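Lysyl oxidase (Pichia pastoris, PDB 1W7C) probably oxidises primary amines, including peptidyl lysine side chains, to aldehydes as a homodimeric copper amine oxidase with a topaquinone cofactor in each subunit. Local coordinates at residues G132-R136 with Y389-Y393; A48-S52 with R218-W223; P283-E287 with C375-A379; N424-R430 with F442-L448; G191-I195 with V205-F209. All blocks are in the same frame, centred on the assembly; numbering follows the deposited sequence.

Interaction 1: residues G132-R136 with Y389-Y393; sequences GHLDR and YDEFY
Arg136 lies over one face of the Tyr389 ring. Its CD stands 3.8 Å from the ring centroid, only 15° off the normal, so this is a CH-pi contact over the face, and the guanidinium follows with its plane 19° from that of the ring and CZ 3.4 Å from Tyr389 CD2. The chain is extended from CG to NE, which lets it run along the ring.

The hydrogen bonds lie at the two ends of this overlap. Arg136 NH2 reaches Tyr393 OH at 3.2 Å, with the oxygen close to the guanidinium plane, while the backbone N of Arg136 gives a bent bond of 3.3 Å to Tyr389 OH. Two waters add to this: one joins His133 NE2 to Tyr389 OH, and the other accepts a hydrogen bond from Arg136 NH1 and also bonds Glu391 OE1 and Tyr393 OH. Glu391 OE1 stays 4.4 Å from Arg136 NH1, beyond a salt bridge.

A leucine at Tyr389 would probably leave the arginine without its flat support, and the backbone N of Arg136 and the water beside His133 without a hydroxyl partner.

Asp135 caps helix 136-150 through OD2 to Lys138 N, with OD1 bonded to Tyr54. The contact thus sets the start of that helix against the turn between strands 380-388 and 391-405, with Leu56 of strand 53-61 packed on Tyr389.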
# COMPACT_ATOMS: atom_id res chain seq x y z
N GLY A 132 17.40 -35.59 -0.05
CA GLY A 132 17.78 -35.12 -1.35
C GLY A 132 16.73 -34.22 -2.01
O GLY A 132 15.61 -34.03 -1.52
N HIS A 133 17.11 -33.64 -3.14
CA HIS A 133 16.19 -32.86 -3.96
C HIS A 133 15.12 -33.78 -4.53
O HIS A 133 15.41 -34.91 -4.98
CB HIS A 133 16.96 -32.19 -5.08
CG HIS A 133 16.13 -31.28 -5.92
ND1 HIS A 133 15.48 -30.19 -5.40
CD2 HIS A 133 15.79 -31.33 -7.23
CE1 HIS A 133 14.81 -29.59 -6.37
NE2 HIS A 133 14.94 -30.29 -7.47
N LEU A 134 13.90 -33.29 -4.55
CA LEU A 134 12.80 -33.97 -5.22
C LEU A 134 12.95 -33.74 -6.72
O LEU A 134 12.32 -32.85 -7.30
CB LEU A 134 11.46 -33.46 -4.71
CG LEU A 134 10.21 -34.13 -5.29
CD1 LEU A 134 10.21 -35.65 -5.06
CD2 LEU A 134 8.94 -33.50 -4.69
N ASP A 135 13.83 -34.52 -7.31
CA ASP A 135 14.23 -34.35 -8.67
C ASP A 135 13.38 -35.24 -9.58
O ASP A 135 12.49 -35.95 -9.12
CB ASP A 135 15.74 -34.53 -8.89
CG ASP A 135 16.22 -35.93 -8.77
OD1 ASP A 135 17.44 -36.11 -9.06
OD2 ASP A 135 15.51 -36.88 -8.32
N ARG A 136 13.66 -35.20 -10.87
CA ARG A 136 12.84 -35.93 -11.85
C ARG A 136 12.86 -37.42 -11.54
O ARG A 136 11.85 -38.10 -11.69
CB ARG A 136 13.32 -35.69 -13.27
CG ARG A 136 12.98 -34.33 -13.77
CD ARG A 136 13.29 -34.09 -15.21
NE ARG A 136 12.88 -32.74 -15.57
CZ ARG A 136 13.22 -32.11 -16.67
NH1 ARG A 136 13.97 -32.72 -17.59
NH2 ARG A 136 12.78 -30.88 -16.88
N TYR A 389 18.88 -30.68 -16.15
CA TYR A 389 18.72 -32.06 -16.63
C TYR A 389 18.96 -32.16 -18.12
O TYR A 389 18.06 -32.55 -18.91
CB TYR A 389 17.31 -32.56 -16.35
CG TYR A 389 16.83 -32.51 -14.94
CD1 TYR A 389 17.25 -33.43 -13.99
CD2 TYR A 389 15.87 -31.58 -14.56
CE1 TYR A 389 16.76 -33.40 -12.70
CE2 TYR A 389 15.38 -31.53 -13.28
CZ TYR A 389 15.83 -32.44 -12.35
OH TYR A 389 15.31 -32.38 -11.08
N ASP A 390 20.16 -31.77 -18.51
CA ASP A 390 20.67 -31.99 -19.86
C ASP A 390 20.18 -30.99 -20.92
O ASP A 390 20.59 -31.10 -22.06
CB ASP A 390 20.41 -33.43 -20.32
CG ASP A 390 21.13 -34.49 -19.46
OD1 ASP A 390 20.67 -35.66 -19.46
OD2 ASP A 390 22.16 -34.24 -18.77
N GLU A 391 19.32 -30.02 -20.56
CA GLU A 391 18.79 -29.08 -21.52
C GLU A 391 18.98 -27.61 -21.11
O GLU A 391 18.80 -27.24 -19.95
CB GLU A 391 17.32 -29.39 -21.80
CG GLU A 391 17.12 -30.77 -22.43
CD GLU A 391 15.67 -31.12 -22.62
OE1 GLU A 391 14.97 -31.27 -21.60
OE2 GLU A 391 15.24 -31.25 -23.79
N PHE A 392 19.43 -26.81 -22.08
CA PHE A 392 19.48 -25.37 -21.95
C PHE A 392 18.14 -24.80 -22.39
O PHE A 392 17.67 -25.10 -23.48
CB PHE A 392 20.64 -24.85 -22.82
CG PHE A 392 20.89 -23.35 -22.72
CD1 PHE A 392 20.24 -22.46 -23.57
CD2 PHE A 392 21.81 -22.85 -21.82
CE1 PHE A 392 20.50 -21.07 -23.51
CE2 PHE A 392 22.08 -21.48 -21.74
CZ PHE A 392 21.43 -20.59 -22.60
N TYR A 393 17.53 -23.99 -21.52
CA TYR A 393 16.21 -23.41 -21.75
C TYR A 393 16.37 -21.90 -22.03
O TYR A 393 16.89 -21.16 -21.18
CB TYR A 393 15.32 -23.57 -20.51
CG TYR A 393 14.89 -24.98 -20.16
CD1 TYR A 393 15.79 -25.89 -19.61
CD2 TYR A 393 13.57 -25.38 -20.31
CE1 TYR A 393 15.40 -27.15 -19.25
CE2 TYR A 393 13.17 -26.65 -19.96
CZ TYR A 393 14.10 -27.54 -19.44
OH TYR A 393 13.72 -28.81 -19.10
O HOH W 1 13.88 -30.27 -10.04
O HOH W 2 15.43 -30.69 -19.13

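Interaction 2: residues A48-S52 with R218-W223; sequences ADFFS and RDVSQW
The Phe51 ring overlaps the guanidinium of Arg218, with CD2 3.4 Å above the centre of the flat group. The two planes are inclined by 45°, so this is a tilted overlap and not a parallel stack. Further along the same ring, CZ meets Arg218 CB at 3.6 Å. A bend at chi3 (-64°) folds the arginine back, bringing NH1 to the backbone carbonyl of Phe50. That bond, Arg218 NH1 to Phe50 O, is 3.0 Å long but bent to 140° at the hydrogen, the donor tilted from the carbonyl plane. Phe50 O also accepts from Tyr88, and the guanidinium goes on to Gly90 O and Gly92 O, so backbone oxygens hold the charged group while Phe51 lies over it.

Phe50 turns its ring the other way, into the buried side. Its CD1 edge comes in plane to Arg218 O at 3.3 Å. Phe50 CE1 packs on Val220 CG1, and Phe50 CE1 lies 4.0 Å from Trp223 CZ2. Behind it lie Phe129 and helix 136-150.

The turn that presents both phenylalanines is a type I beta turn from Asp49 to Ser52, fixed by an Asx turn in which Asp49 OD1 accepts from Phe51 N. A second Asx turn, at Asp219, opens the 3-10 segment 220-222. Two loops, each carrying an Asx turn, thus meet through an arginine bound to carbonyls, joining the region before strand 53-61 to the connection between strands 209-214 and 224-230.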
# COMPACT_ATOMS: atom_id res chain seq x y z
N ALA A 48 18.55 -42.52 -16.25
CA ALA A 48 19.12 -42.54 -14.93
C ALA A 48 18.17 -43.12 -13.88
O ALA A 48 16.95 -43.07 -14.02
CB ALA A 48 19.55 -41.11 -14.53
N ASP A 49 18.76 -43.68 -12.83
CA ASP A 49 18.03 -44.09 -11.64
C ASP A 49 18.86 -43.71 -10.41
O ASP A 49 19.85 -43.00 -10.53
CB ASP A 49 17.65 -45.59 -11.71
CG ASP A 49 18.83 -46.53 -11.70
OD1 ASP A 49 19.93 -46.19 -11.21
OD2 ASP A 49 18.72 -47.68 -12.13
N PHE A 50 18.46 -44.17 -9.23
CA PHE A 50 19.11 -43.78 -7.98
C PHE A 50 20.55 -44.30 -7.85
O PHE A 50 21.26 -43.92 -6.90
CB PHE A 50 18.32 -44.28 -6.77
CG PHE A 50 16.92 -43.70 -6.60
CD1 PHE A 50 15.93 -44.50 -6.05
CD2 PHE A 50 16.61 -42.38 -6.90
CE1 PHE A 50 14.64 -44.01 -5.83
CE2 PHE A 50 15.32 -41.88 -6.69
CZ PHE A 50 14.35 -42.69 -6.12
N PHE A 51 20.98 -45.15 -8.77
CA PHE A 51 22.31 -45.74 -8.71
C PHE A 51 23.22 -45.21 -9.81
O PHE A 51 24.40 -45.58 -9.90
CB PHE A 51 22.19 -47.27 -8.76
CG PHE A 51 21.41 -47.82 -7.60
CD1 PHE A 51 20.05 -48.07 -7.74
CD2 PHE A 51 22.00 -48.01 -6.35
CE1 PHE A 51 19.30 -48.56 -6.69
CE2 PHE A 51 21.26 -48.47 -5.27
CZ PHE A 51 19.91 -48.75 -5.44
N SER A 52 22.66 -44.32 -10.65
CA SER A 52 23.43 -43.61 -11.66
C SER A 52 24.07 -42.36 -11.10
O SER A 52 23.76 -41.93 -9.99
CB SER A 52 22.51 -43.14 -12.81
OG SER A 52 21.64 -44.12 -13.29
N ARG A 218 17.33 -46.32 -1.31
CA ARG A 218 17.38 -46.24 -2.77
C ARG A 218 16.75 -47.45 -3.47
O ARG A 218 16.65 -47.45 -4.68
CB ARG A 218 18.85 -46.12 -3.21
CG ARG A 218 19.49 -44.82 -2.81
CD ARG A 218 20.81 -44.56 -3.50
NE ARG A 218 21.84 -45.55 -3.15
CZ ARG A 218 22.96 -45.72 -3.83
NH1 ARG A 218 23.20 -45.00 -4.92
NH2 ARG A 218 23.86 -46.60 -3.41
N ASP A 219 16.37 -48.47 -2.70
CA ASP A 219 15.73 -49.67 -3.24
C ASP A 219 14.22 -49.59 -3.07
O ASP A 219 13.68 -49.81 -1.97
CB ASP A 219 16.31 -50.89 -2.54
CG ASP A 219 15.74 -52.19 -3.02
OD1 ASP A 219 14.90 -52.20 -3.96
OD2 ASP A 219 16.09 -53.26 -2.51
N VAL A 220 13.53 -49.22 -4.14
CA VAL A 220 12.09 -48.99 -4.06
C VAL A 220 11.29 -50.26 -3.75
O VAL A 220 10.16 -50.17 -3.30
CB VAL A 220 11.53 -48.33 -5.34
CG1 VAL A 220 12.21 -46.99 -5.59
CG2 VAL A 220 11.67 -49.24 -6.55
N SER A 221 11.87 -51.44 -3.98
CA SER A 221 11.20 -52.68 -3.61
C SER A 221 10.95 -52.77 -2.11
O SER A 221 10.10 -53.54 -1.69
CB SER A 221 12.00 -53.91 -4.10
OG SER A 221 13.15 -54.13 -3.30
N GLN A 222 11.66 -51.97 -1.32
CA GLN A 222 11.48 -51.98 0.14
C GLN A 222 10.52 -50.90 0.62
O GLN A 222 10.15 -50.89 1.79
CB GLN A 222 12.83 -51.80 0.85
CG GLN A 222 13.89 -52.85 0.48
CD GLN A 222 13.44 -54.25 0.77
OE1 GLN A 222 13.24 -54.62 1.93
NE2 GLN A 222 13.27 -55.06 -0.28
N TRP A 223 10.12 -50.01 -0.28
CA TRP A 223 9.16 -48.96 0.08
C TRP A 223 7.81 -49.61 0.36
O TRP A 223 7.45 -50.62 -0.25
CB TRP A 223 9.03 -47.95 -1.05
CG TRP A 223 10.26 -47.12 -1.27
CD1 TRP A 223 11.50 -47.27 -0.69
CD2 TRP A 223 10.38 -46.00 -2.16
NE1 TRP A 223 12.36 -46.30 -1.16
CE2 TRP A 223 11.69 -45.50 -2.04
CE3 TRP A 223 9.48 -45.35 -3.01
CZ2 TRP A 223 12.13 -44.41 -2.76
CZ3 TRP A 223 9.92 -44.27 -3.72
CH2 TRP A 223 11.22 -43.81 -3.59

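Interaction 3: residues P283-E287 with C375-A379; sequences PRLVE and CPSTA. Unlike the reference sequence in segment 375-379: Ser377 (reference Ala).
Pro376 puts its CB 4.3 Å from Leu285 CD2, a modest apolar touch, and starts a type I beta turn that ends at Ala379, whose N bonds back to Pro376 O.

Ser377, an alanine in the reference sequence, comes next and sits over one face of the Arg284 guanidinium. Its CB is 3.3 Å from Arg284 NH2, and in the conformer given here OG stands above the plane toward the rim. Arg284 gets there by folding at chi2 and chi3 (-79° and -63°), and NH2 is bonded to Ala721 O. The backbone N of Ser377 gives to a water that also accepts from Arg284 NE and donates to Leu285 O. With an alanine at Arg284, that water is likely to lose one of its donors, Ser377 its flat neighbour, and Ala721 O its guanidinium partner.

Thr378 packs against the strand. Its CG2 lies 3.6 Å from Leu285 O and 3.9 Å from Glu287 CG, and CB is 3.8 Å from Glu287 OE2. The polar ends meet through waters: one links Thr378 OG1 to Glu287 OE2, another donates to both Thr378 O and Glu287 OE2, and one more lies within bonding distance of Thr378 O and Glu287 OE1.

Cys375, just ahead of the turn, is tied by a disulfide to Cys400. Strand 284-286 pairs antiparallel with a strand of the second subunit, and Trp713 of that subunit packs on Arg284 and Ser377: a water-bridged beta turn against an intersubunit ladder at the dimer interface.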
# COMPACT_ATOMS: atom_id res chain seq x y z
N PRO A 283 -8.82 1.60 -20.75
CA PRO A 283 -7.75 2.55 -21.12
C PRO A 283 -6.39 1.91 -21.35
O PRO A 283 -6.10 0.81 -20.83
CB PRO A 283 -7.73 3.55 -19.96
CG PRO A 283 -9.09 3.42 -19.34
CD PRO A 283 -9.45 1.96 -19.49
N ARG A 284 -5.57 2.61 -22.10
CA ARG A 284 -4.24 2.17 -22.52
C ARG A 284 -3.24 3.27 -22.14
O ARG A 284 -3.47 4.43 -22.41
CB ARG A 284 -4.19 2.00 -24.08
CG ARG A 284 -4.83 0.69 -24.58
CD ARG A 284 -3.93 -0.55 -24.43
NE ARG A 284 -2.72 -0.39 -25.24
CZ ARG A 284 -2.59 -0.64 -26.53
NH1 ARG A 284 -3.60 -1.15 -27.21
NH2 ARG A 284 -1.43 -0.44 -27.13
N LEU A 285 -2.10 2.87 -21.60
CA LEU A 285 -0.92 3.69 -21.50
C LEU A 285 -0.19 3.76 -22.86
O LEU A 285 0.01 2.77 -23.53
CB LEU A 285 -0.02 3.03 -20.46
CG LEU A 285 1.07 3.86 -19.86
CD1 LEU A 285 0.44 4.98 -19.01
CD2 LEU A 285 1.95 2.91 -19.03
N VAL A 286 0.14 4.97 -23.29
CA VAL A 286 0.94 5.18 -24.48
C VAL A 286 2.12 6.09 -24.17
O VAL A 286 2.12 6.84 -23.19
CB VAL A 286 0.09 5.77 -25.64
CG1 VAL A 286 -1.04 4.84 -25.96
CG2 VAL A 286 -0.42 7.14 -25.28
N GLU A 287 3.08 6.05 -25.09
CA GLU A 287 4.29 6.86 -25.03
C GLU A 287 4.27 7.81 -26.20
O GLU A 287 4.76 7.45 -27.29
CB GLU A 287 5.53 5.96 -25.07
CG GLU A 287 5.76 5.31 -23.71
CD GLU A 287 6.89 4.31 -23.65
OE1 GLU A 287 7.39 3.86 -24.70
OE2 GLU A 287 7.22 3.90 -22.53
N CYS A 375 1.95 -7.10 -18.74
CA CYS A 375 2.66 -5.83 -18.75
C CYS A 375 1.95 -4.92 -19.73
O CYS A 375 1.35 -5.41 -20.72
CB CYS A 375 4.12 -6.01 -19.19
SG CYS A 375 5.07 -7.16 -18.16
N PRO A 376 2.03 -3.61 -19.55
CA PRO A 376 1.49 -2.71 -20.57
C PRO A 376 2.14 -2.90 -21.93
O PRO A 376 3.25 -3.41 -22.10
CB PRO A 376 1.78 -1.31 -20.00
CG PRO A 376 2.00 -1.53 -18.53
CD PRO A 376 2.61 -2.87 -18.42
N SER A 377 1.39 -2.48 -22.94
CA SER A 377 1.79 -2.62 -24.33
C SER A 377 3.09 -1.84 -24.68
O SER A 377 3.79 -2.19 -25.63
CB SER A 377 0.64 -2.20 -25.26
OG SER A 377 -0.49 -3.05 -25.07
N THR A 378 3.45 -0.87 -23.84
CA THR A 378 4.68 -0.08 -24.02
C THR A 378 5.91 -0.78 -23.42
O THR A 378 7.01 -0.24 -23.48
CB THR A 378 4.55 1.25 -23.32
OG1 THR A 378 4.17 0.99 -21.96
CG2 THR A 378 3.48 2.13 -23.92
N ALA A 379 5.73 -1.94 -22.83
CA ALA A 379 6.85 -2.65 -22.19
C ALA A 379 7.85 -3.16 -23.22
O ALA A 379 7.47 -3.49 -24.33
CB ALA A 379 6.37 -3.83 -21.38
O HOH W 3 -0.46 0.05 -23.09
O HOH W 4 8.10 1.58 -21.46
O HOH W 5 8.59 1.49 -24.93
O HOH W 6 4.84 3.51 -21.02

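Interaction 4: residues N424-R430 with F442-L448; sequences NPTLNVR and FLYKFFL
Lys445 and Asn428 lie side by side on one face of the ladder and point the same way. Bends at chi3 and chi4 (-70° and -64°) curl the end of the lysine round to the amide oxygen, and NZ bonds Asn428 OD1 at 2.8 Å, tilted a little from the carbonyl plane. The other end of that amide is held too, ND2 giving to Thr426 OG1, which is itself bonded to Glu406; this holds the amide's rotation. The ammonium also has salt bridges to Glu406 and to Asp407 of the second subunit, which probably stabilise its charge in this buried place. Beyond it, Leu443 CD1 lies over one face of the Arg430 guanidinium, 4.0 Å from NH2; Arg430 NE bonds Asn441.

On the reverse face are Leu427, Val429, Tyr444 and Phe446. Both rings turn an edge to a backbone oxygen across the ladder, Tyr444 to Val429 O and Phe446 to Leu427 O, while Val429 CG2 meets Phe446 CE1 obliquely at 4.2 Å. Phe309 stacks on Phe446.

Toward the end of the ladder the methyl CG2 of Thr426 sits over the Phe447 ring, 4.0 Å from its centroid, a CH-pi contact. Asn424 OD1 comes to the edge of the same ring, 3.5 Å from CD1.

The backbones pair antiparallel, with Leu427-Phe446 and Val429-Tyr444 as hydrogen-bonded pairs. This is the beta hairpin of strands 418-433 and 440-446 in the copper amine oxidase catalytic domain; the connection between the two strands carries the topaquinone, formed from Tyr438.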
# COMPACT_ATOMS: atom_id res chain seq x y z
N ASN A 424 4.50 11.90 -11.94
CA ASN A 424 5.07 10.72 -11.26
C ASN A 424 5.23 9.53 -12.22
O ASN A 424 4.62 8.50 -12.04
CB ASN A 424 4.15 10.35 -10.10
CG ASN A 424 4.76 9.46 -9.06
OD1 ASN A 424 5.96 9.17 -9.04
ND2 ASN A 424 3.90 9.04 -8.11
N PRO A 425 6.10 9.67 -13.20
CA PRO A 425 6.51 8.51 -14.01
C PRO A 425 7.44 7.63 -13.21
O PRO A 425 8.26 8.11 -12.44
CB PRO A 425 7.27 9.14 -15.16
CG PRO A 425 7.90 10.35 -14.51
CD PRO A 425 6.82 10.89 -13.61
N THR A 426 7.30 6.32 -13.38
CA THR A 426 8.13 5.34 -12.66
C THR A 426 8.66 4.30 -13.64
O THR A 426 7.99 3.95 -14.62
CB THR A 426 7.36 4.62 -11.55
OG1 THR A 426 6.20 3.99 -12.12
CG2 THR A 426 6.93 5.58 -10.48
N LEU A 427 9.86 3.83 -13.38
CA LEU A 427 10.36 2.64 -14.09
C LEU A 427 9.89 1.40 -13.35
O LEU A 427 9.93 1.36 -12.14
CB LEU A 427 11.89 2.62 -14.16
CG LEU A 427 12.47 1.55 -15.05
CD1 LEU A 427 12.20 1.89 -16.52
CD2 LEU A 427 13.94 1.38 -14.83
N ASN A 428 9.50 0.38 -14.10
CA ASN A 428 8.92 -0.83 -13.56
C ASN A 428 9.56 -2.02 -14.23
O ASN A 428 9.62 -2.07 -15.46
CB ASN A 428 7.41 -0.83 -13.82
CG ASN A 428 6.69 0.25 -13.07
OD1 ASN A 428 6.30 0.02 -11.91
ND2 ASN A 428 6.62 1.47 -13.63
N VAL A 429 10.01 -2.95 -13.38
CA VAL A 429 10.56 -4.23 -13.82
C VAL A 429 9.68 -5.32 -13.20
O VAL A 429 9.50 -5.37 -11.96
CB VAL A 429 12.03 -4.40 -13.43
CG1 VAL A 429 12.59 -5.69 -13.99
CG2 VAL A 429 12.89 -3.18 -13.82
N ARG A 430 9.06 -6.13 -14.07
CA ARG A 430 8.20 -7.22 -13.61
C ARG A 430 8.61 -8.58 -14.16
O ARG A 430 9.05 -8.68 -15.32
CB ARG A 430 6.76 -6.96 -14.05
CG ARG A 430 5.82 -8.14 -13.96
CD ARG A 430 4.37 -7.80 -14.30
NE ARG A 430 3.78 -7.00 -13.23
CZ ARG A 430 3.14 -5.87 -13.38
NH1 ARG A 430 2.94 -5.35 -14.58
NH2 ARG A 430 2.68 -5.24 -12.32
N PHE A 442 5.84 -10.17 -9.45
CA PHE A 442 6.92 -9.42 -8.78
C PHE A 442 7.13 -8.11 -9.51
O PHE A 442 7.26 -8.10 -10.74
CB PHE A 442 8.22 -10.21 -8.80
CG PHE A 442 8.15 -11.56 -8.11
CD1 PHE A 442 8.07 -12.71 -8.90
CD2 PHE A 442 8.16 -11.70 -6.74
CE1 PHE A 442 8.00 -13.95 -8.30
CE2 PHE A 442 8.10 -12.93 -6.17
CZ PHE A 442 8.00 -14.05 -6.94
N LEU A 443 7.17 -7.01 -8.77
CA LEU A 443 7.35 -5.69 -9.36
C LEU A 443 8.40 -4.92 -8.56
O LEU A 443 8.40 -4.93 -7.35
CB LEU A 443 6.01 -4.94 -9.38
CG LEU A 443 6.03 -3.60 -10.07
CD1 LEU A 443 6.26 -3.74 -11.56
CD2 LEU A 443 4.73 -2.87 -9.83
N TYR A 444 9.26 -4.22 -9.30
CA TYR A 444 10.27 -3.32 -8.79
C TYR A 444 10.00 -1.97 -9.47
O TYR A 444 10.06 -1.88 -10.70
CB TYR A 444 11.68 -3.87 -9.10
CG TYR A 444 11.92 -5.20 -8.49
CD1 TYR A 444 11.48 -6.37 -9.09
CD2 TYR A 444 12.57 -5.31 -7.27
CE1 TYR A 444 11.62 -7.62 -8.45
CE2 TYR A 444 12.73 -6.54 -6.65
CZ TYR A 444 12.30 -7.69 -7.25
OH TYR A 444 12.51 -8.89 -6.59
N LYS A 445 9.71 -0.94 -8.66
CA LYS A 445 9.22 0.34 -9.14
C LYS A 445 10.14 1.45 -8.63
O LYS A 445 10.33 1.60 -7.41
CB LYS A 445 7.80 0.52 -8.61
CG LYS A 445 7.16 1.83 -9.08
CD LYS A 445 5.80 2.08 -8.42
CE LYS A 445 4.70 1.11 -8.91
NZ LYS A 445 4.36 1.23 -10.35
N PHE A 446 10.74 2.17 -9.55
CA PHE A 446 11.72 3.20 -9.28
C PHE A 446 11.13 4.60 -9.51
O PHE A 446 10.46 4.80 -10.51
CB PHE A 446 12.95 3.04 -10.20
CG PHE A 446 13.68 1.70 -10.05
CD1 PHE A 446 13.19 0.55 -10.67
CD2 PHE A 446 14.85 1.61 -9.36
CE1 PHE A 446 13.85 -0.65 -10.58
CE2 PHE A 446 15.50 0.40 -9.24
CZ PHE A 446 15.00 -0.71 -9.81
N PHE A 447 11.39 5.51 -8.57
CA PHE A 447 10.80 6.86 -8.58
C PHE A 447 11.85 7.93 -8.85
O PHE A 447 13.07 7.73 -8.62
CB PHE A 447 10.16 7.13 -7.24
CG PHE A 447 8.94 6.26 -6.92
CD1 PHE A 447 7.66 6.76 -7.08
CD2 PHE A 447 9.10 4.96 -6.46
CE1 PHE A 447 6.56 5.99 -6.74
CE2 PHE A 447 8.01 4.19 -6.12
CZ PHE A 447 6.73 4.72 -6.27
N LEU A 448 11.40 9.11 -9.25
CA LEU A 448 12.31 10.19 -9.68
C LEU A 448 13.21 10.71 -8.51
O LEU A 448 14.25 11.30 -8.81
CB LEU A 448 11.54 11.34 -10.26
CG LEU A 448 10.91 11.09 -11.61
CD1 LEU A 448 10.07 12.32 -12.02
CD2 LEU A 448 11.94 10.82 -12.72
O HOH W 7 8.62 9.18 -9.91

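Interaction 5: residues G191-I195 with V205-F209; sequences GTCNI and VPTGF
Cys193 O is gripped twice by Thr207. The backbone N of Thr207 meets it at 3.0 Å, in the carbonyl plane, and the hydroxyl OG1 comes from above that plane at 2.7 Å. With chi1 at 63°, OG1 lies between the backbone N and the carbonyl carbon of its own residue, where it can donate a hydrogen bond to Cys193 O and accept from Phe209 N, an ST turn spanning the corner at Gly208.

A second carbonyl, Phe209 O, takes a short 2.7 Å bond from Thr192 OG1, the donor standing 40° out of the carbonyl plane, and a weak one from Cys193 N. Thr192 OG1 is bridged to Gly208 N by a water as well. Strand 187-195 lies between 170-180 and 209-214 in a five-stranded antiparallel sheet; the short, weakly bonded strand 206-207 pairs with its last residues, Asn194 and Pro206 forming a non-hydrogen-bonded pair, before the chain turns the corner at Gly208 into strand 209-214. The nearly straight bond of Ile195 N to Val205 O (3.0 Å) continues the pairing.

The apolar contacts flank these bonds. Val205 CG2 packs on Ile195 CB at 3.7 Å, their side chains crossing at about a right angle, and Ile195 CD1 reaches Thr207 CG2. Cys193, in a disulfide with Cys172, brings SG obliquely to the Phe209 ring, 4.2 Å from CD2. Asn194 ND2 bonds Glu202 O, while OD1 bonds His173. Ile163 of helix 153-163 packs on both Ile195 and Thr207.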
# COMPACT_ATOMS: atom_id res chain seq x y z
N GLY A 191 0.19 -38.21 1.43
CA GLY A 191 -0.36 -37.91 0.13
C GLY A 191 -1.87 -37.89 0.11
O GLY A 191 -2.53 -38.23 1.11
N THR A 192 -2.41 -37.42 -1.02
CA THR A 192 -3.85 -37.41 -1.20
C THR A 192 -4.20 -37.60 -2.66
O THR A 192 -3.30 -37.75 -3.50
CB THR A 192 -4.46 -36.09 -0.65
OG1 THR A 192 -5.88 -36.22 -0.54
CG2 THR A 192 -4.20 -34.89 -1.59
N CYS A 193 -5.50 -37.60 -2.95
CA CYS A 193 -5.98 -37.69 -4.31
C CYS A 193 -6.93 -36.52 -4.61
O CYS A 193 -7.67 -36.06 -3.74
CB CYS A 193 -6.74 -39.00 -4.53
SG CYS A 193 -5.79 -40.50 -4.24
N ASN A 194 -6.89 -36.06 -5.85
CA ASN A 194 -7.74 -34.98 -6.32
C ASN A 194 -8.42 -35.40 -7.61
O ASN A 194 -7.83 -36.17 -8.40
CB ASN A 194 -6.93 -33.70 -6.59
CG ASN A 194 -6.26 -33.16 -5.34
OD1 ASN A 194 -5.43 -33.84 -4.73
ND2 ASN A 194 -6.57 -31.92 -5.00
N ILE A 195 -9.62 -34.91 -7.86
CA ILE A 195 -10.33 -35.24 -9.09
C ILE A 195 -9.61 -34.59 -10.29
O ILE A 195 -9.20 -33.43 -10.20
CB ILE A 195 -11.81 -34.76 -9.02
CG1 ILE A 195 -12.54 -35.32 -7.78
CG2 ILE A 195 -12.54 -35.08 -10.32
CD1 ILE A 195 -12.76 -36.78 -7.78
N VAL A 205 -10.69 -29.58 -6.02
CA VAL A 205 -11.41 -30.84 -5.86
C VAL A 205 -10.58 -31.91 -5.15
O VAL A 205 -10.40 -33.03 -5.66
CB VAL A 205 -11.96 -31.32 -7.22
CG1 VAL A 205 -13.18 -30.50 -7.61
CG2 VAL A 205 -10.91 -31.21 -8.31
N PRO A 206 -10.10 -31.58 -3.95
CA PRO A 206 -9.46 -32.57 -3.08
C PRO A 206 -10.50 -33.54 -2.54
O PRO A 206 -11.60 -33.13 -2.13
CB PRO A 206 -8.88 -31.73 -1.95
CG PRO A 206 -9.84 -30.56 -1.81
CD PRO A 206 -10.25 -30.29 -3.25
N THR A 207 -10.16 -34.82 -2.52
CA THR A 207 -11.14 -35.88 -2.18
C THR A 207 -11.29 -36.22 -0.71
O THR A 207 -12.24 -36.90 -0.34
CB THR A 207 -10.77 -37.18 -2.89
OG1 THR A 207 -9.49 -37.64 -2.44
CG2 THR A 207 -10.65 -36.97 -4.40
N GLY A 208 -10.34 -35.82 0.12
CA GLY A 208 -10.31 -36.25 1.52
C GLY A 208 -9.84 -37.67 1.71
O GLY A 208 -9.95 -38.22 2.82
N PHE A 209 -9.29 -38.29 0.66
CA PHE A 209 -8.63 -39.59 0.83
C PHE A 209 -7.14 -39.37 0.98
O PHE A 209 -6.51 -38.76 0.13
CB PHE A 209 -8.90 -40.49 -0.37
CG PHE A 209 -8.34 -41.86 -0.19
CD1 PHE A 209 -9.04 -42.79 0.53
CD2 PHE A 209 -7.08 -42.18 -0.66
CE1 PHE A 209 -8.52 -44.03 0.73
CE2 PHE A 209 -6.55 -43.44 -0.44
CZ PHE A 209 -7.27 -44.36 0.25
O HOH W 8 -7.91 -34.41 -0.06

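How the interactions relate
Interactions 4 and 5 are wholly buried strand pairings, but the catalytic-domain hairpin of interaction 4 adds a buried lysine-amide bond, while interaction 5 relies on threonine hydroxyls gripping carbonyls. Interactions 1 and 2, about 17 Å apart between centres, each set an arginine against an aromatic ring; interaction 1 is mostly buried, interaction 2 more exposed. Helix 136-150 starts at the one and packs on Phe50 of the other. Interaction 3 is a surface contact, held by water more than by direct bonds. It touches interaction 4, Cys375 SG lying 4.0 Å from Arg430 CD, and both border the second subunit. Interactions 1 and 4 also reach neighbouring strands, 391-405 and 418-433.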